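Local coordinates for protein caspase-1 subunit p19/18 (Spodoptera frugiperda, PDB 1M72) that acts as a cysteine protease of the caspase family, probably cleaving protein targets in the cascade that carries out apoptosis, at residues P142-I147 with R261-G266. Residues are numbered along the deposited sequence; the frame is centred on the assembly and turned at random.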
ATOM      1  N   PRO C 142      -0.190   1.831  15.784  1.00 22.59           N
ATOM      2  CA  PRO C 142       0.461   1.436  14.536  1.00 23.56           C
ATOM      3  C   PRO C 142       1.401   0.221  14.649  1.00 24.34           C
ATOM      4  O   PRO C 142       2.235   0.135  15.546  1.00 25.20           O
ATOM      5  CB  PRO C 142       1.187   2.716  14.100  1.00 20.28           C
ATOM      6  CG  PRO C 142       1.534   3.360  15.366  1.00 23.09           C
ATOM      7  CD  PRO C 142       0.290   3.146  16.241  1.00 22.65           C
ATOM      8  N   LYS C 143       1.241  -0.708  13.709  1.00 22.75           N
ATOM      9  CA  LYS C 143       2.059  -1.921  13.635  1.00 21.76           C
ATOM     10  C   LYS C 143       2.777  -1.852  12.276  1.00 21.21           C
ATOM     11  O   LYS C 143       2.165  -1.976  11.214  1.00 19.33           O
ATOM     12  CB  LYS C 143       1.137  -3.156  13.776  1.00 21.73           C
ATOM     13  CG  LYS C 143       0.405  -3.132  15.132  1.00 20.74           C
ATOM     14  CD  LYS C 143      -0.797  -4.046  15.190  1.00 21.05           C
ATOM     15  CE  LYS C 143      -2.058  -3.348  14.675  1.00 17.42           C
ATOM     16  NZ  LYS C 143      -2.706  -2.507  15.748  1.00 21.11           N
ATOM     17  N   LEU C 144       4.085  -1.627  12.345  1.00 20.29           N
ATOM     18  CA  LEU C 144       4.946  -1.455  11.177  1.00 21.66           C
ATOM     19  C   LEU C 144       5.793  -2.661  10.734  1.00 20.39           C
ATOM     20  O   LEU C 144       6.451  -3.339  11.539  1.00 19.36           O
ATOM     21  CB  LEU C 144       5.859  -0.237  11.411  1.00 16.63           C
ATOM     22  CG  LEU C 144       5.197   0.909  12.202  1.00 24.24           C
ATOM     23  CD1 LEU C 144       6.212   1.999  12.528  1.00 25.78           C
ATOM     24  CD2 LEU C 144       4.048   1.512  11.408  1.00 26.90           C
ATOM     25  N   PHE C 145       5.801  -2.887   9.424  1.00 21.07           N
ATOM     26  CA  PHE C 145       6.547  -3.999   8.874  1.00 20.09           C
ATOM     27  C   PHE C 145       7.395  -3.556   7.700  1.00 21.68           C
ATOM     28  O   PHE C 145       6.886  -2.955   6.755  1.00 19.53           O
ATOM     29  CB  PHE C 145       5.583  -5.122   8.462  1.00 16.35           C
ATOM     30  CG  PHE C 145       4.815  -5.679   9.625  1.00 21.25           C
ATOM     31  CD1 PHE C 145       3.696  -5.003  10.124  1.00 20.32           C
ATOM     32  CD2 PHE C 145       5.281  -6.799  10.313  1.00 20.74           C
ATOM     33  CE1 PHE C 145       3.056  -5.408  11.290  1.00 21.08           C
ATOM     34  CE2 PHE C 145       4.656  -7.224  11.482  1.00 25.74           C
ATOM     35  CZ  PHE C 145       3.544  -6.529  11.981  1.00 21.47           C
ATOM     36  N   PHE C 146       8.694  -3.856   7.764  1.00 20.96           N
ATOM     37  CA  PHE C 146       9.580  -3.492   6.684  1.00 22.54           C
ATOM     38  C   PHE C 146      10.244  -4.729   6.141  1.00 23.55           C
ATOM     39  O   PHE C 146      10.857  -5.500   6.884  1.00 22.63           O
ATOM     40  CB  PHE C 146      10.612  -2.483   7.159  1.00 22.71           C
ATOM     41  CG  PHE C 146      10.013  -1.185   7.541  1.00 23.02           C
ATOM     42  CD1 PHE C 146       9.510  -0.988   8.838  1.00 19.77           C
ATOM     43  CD2 PHE C 146       9.905  -0.166   6.608  1.00 23.44           C
ATOM     44  CE1 PHE C 146       8.908   0.218   9.190  1.00 19.75           C
ATOM     45  CE2 PHE C 146       9.298   1.063   6.941  1.00 21.58           C
ATOM     46  CZ  PHE C 146       8.795   1.254   8.248  1.00 19.70           C
ATOM     47  N   ILE C 147      10.124  -4.916   4.833  1.00 20.95           N
ATOM     48  CA  ILE C 147      10.689  -6.104   4.239  1.00 19.26           C
ATOM     49  C   ILE C 147      11.665  -5.865   3.121  1.00 19.75           C
ATOM     50  O   ILE C 147      11.312  -5.305   2.059  1.00 21.45           O
ATOM     51  CB  ILE C 147       9.555  -7.021   3.729  1.00 22.20           C
ATOM     52  CG1 ILE C 147       8.645  -7.390   4.909  1.00 21.45           C
ATOM     53  CG2 ILE C 147      10.137  -8.287   3.077  1.00 16.35           C
ATOM     54  CD1 ILE C 147       7.338  -7.749   4.480  1.00 25.54           C
ATOM     55  N   ARG C 261      -4.833   6.713  10.993  1.00 21.48           N
ATOM     56  CA  ARG C 261      -4.442   8.008  11.505  1.00 22.76           C
ATOM     57  C   ARG C 261      -3.027   8.286  10.981  1.00 22.98           C
ATOM     58  O   ARG C 261      -2.378   7.402  10.416  1.00 19.53           O
ATOM     59  CB  ARG C 261      -4.451   8.021  13.044  1.00 25.15           C
ATOM     60  CG  ARG C 261      -5.744   7.491  13.682  1.00 21.89           C
ATOM     61  CD  ARG C 261      -5.672   7.647  15.186  1.00 21.05           C
ATOM     62  NE  ARG C 261      -6.764   6.933  15.847  1.00 23.65           N
ATOM     63  CZ  ARG C 261      -8.052   7.280  15.763  1.00 24.24           C
ATOM     64  NH1 ARG C 261      -8.442   8.359  15.058  1.00 19.20           N
ATOM     65  NH2 ARG C 261      -8.961   6.508  16.340  1.00 24.00           N
ATOM     66  N   LEU C 262      -2.565   9.525  11.151  1.00 23.62           N
ATOM     67  CA  LEU C 262      -1.251   9.904  10.683  1.00 25.01           C
ATOM     68  C   LEU C 262      -0.262   9.488  11.742  1.00 22.94           C
ATOM     69  O   LEU C 262      -0.564   9.504  12.928  1.00 23.15           O
ATOM     70  CB  LEU C 262      -1.171  11.412  10.433  1.00 25.08           C
ATOM     71  CG  LEU C 262      -1.938  12.038   9.268  1.00 25.41           C
ATOM     72  CD1 LEU C 262      -1.900  13.534   9.446  1.00 27.15           C
ATOM     73  CD2 LEU C 262      -1.319  11.695   7.920  1.00 24.08           C
ATOM     74  N   LEU C 263       0.915   9.103  11.304  1.00 21.38           N
ATOM     75  CA  LEU C 263       1.946   8.692  12.245  1.00 22.97           C
ATOM     76  C   LEU C 263       3.190   9.599  12.233  1.00 21.59           C
ATOM     77  O   LEU C 263       3.964   9.626  11.275  1.00 24.19           O
ATOM     78  CB  LEU C 263       2.350   7.218  11.989  1.00 20.65           C
ATOM     79  CG  LEU C 263       3.591   6.697  12.742  1.00 23.99           C
ATOM     80  CD1 LEU C 263       3.566   7.074  14.216  1.00 25.25           C
ATOM     81  CD2 LEU C 263       3.662   5.222  12.574  1.00 23.46           C
ATOM     82  N   VAL C 264       3.347  10.374  13.292  1.00 23.22           N
ATOM     83  CA  VAL C 264       4.504  11.242  13.475  1.00 22.35           C
ATOM     84  C   VAL C 264       5.134  10.774  14.783  1.00 22.83           C
ATOM     85  O   VAL C 264       4.487  10.782  15.829  1.00 24.71           O
ATOM     86  CB  VAL C 264       4.068  12.696  13.563  1.00 26.12           C
ATOM     87  CG1 VAL C 264       5.162  13.529  14.219  1.00 23.52           C
ATOM     88  CG2 VAL C 264       3.759  13.211  12.150  1.00 24.72           C
ATOM     89  N   PHE C 265       6.377  10.312  14.731  1.00 24.46           N
ATOM     90  CA  PHE C 265       7.021   9.801  15.936  1.00 28.42           C
ATOM     91  C   PHE C 265       7.186  10.771  17.118  1.00 32.49           C
ATOM     92  O   PHE C 265       6.927  10.389  18.273  1.00 29.48           O
ATOM     93  CB  PHE C 265       8.380   9.160  15.595  1.00 26.43           C
ATOM     94  CG  PHE C 265       8.254   7.780  14.979  1.00 27.65           C
ATOM     95  CD1 PHE C 265       7.592   6.755  15.668  1.00 23.90           C
ATOM     96  CD2 PHE C 265       8.775   7.511  13.706  1.00 25.30           C
ATOM     97  CE1 PHE C 265       7.451   5.478  15.092  1.00 24.90           C
ATOM     98  CE2 PHE C 265       8.644   6.244  13.113  1.00 23.55           C
ATOM     99  CZ  PHE C 265       7.982   5.220  13.800  1.00 26.29           C
ATOM    100  N   GLY C 266       7.596  12.010  16.820  1.00 34.06           N
ATOM    101  CA  GLY C 266       7.801  12.991  17.863  1.00 36.74           C
ATOM    102  C   GLY C 266       9.078  12.611  18.560  1.00 38.48           C
ATOM    103  O   GLY C 266       9.840  11.844  18.010  1.00 38.74           O
TER
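One methyl of Leu263 carries most of this contact: its CD2 is the shared partner of Pro142 and Leu144, the two residues at the start of segment 142-147 that face segment 261-266. Leu144 and Leu263 reach for each other tip to tip, with CD2 of Leu144 lying 3.9 Å from CD2 of Leu263. CB of Leu263 already points at the strand, and with CG anti to the backbone N (chi1 170°) the branch end continues that way, CD2 leading. CB of Pro142 lies 3.8 Å from CD2 of Leu263, with CG of Pro142 only slightly farther from that methyl. The two side chains cross at a slant. In the caspase fold the strand 143-148 runs inside the mixed central sheet, between the parallel strands 98-106 and 182-186, whereas 261-266 belongs to the chain that follows strand 254-257, the last of this subunit's sheet. The contact thus illustrates how a sheet's inner strand and a C-terminal loop, distant in sequence, are joined through side chains alone, away from the probable catalytic residues. CD1 of Leu144 lies near CD2 of Leu263 as well, but its closest partner across the contact is Phe265: it comes to the edge of that ring, near its plane, 3.9 Å from CZ of Phe265. All four residues are buried, and Met27 packs against both Leu263 and Phe265. Polar bonds secure the backbones from outside the contact: Leu144 is hydrogen-bonded through its main chain to Leu101 and Val103, while the carbonyl O of Phe265 accepts a hydrogen bond from Arg32.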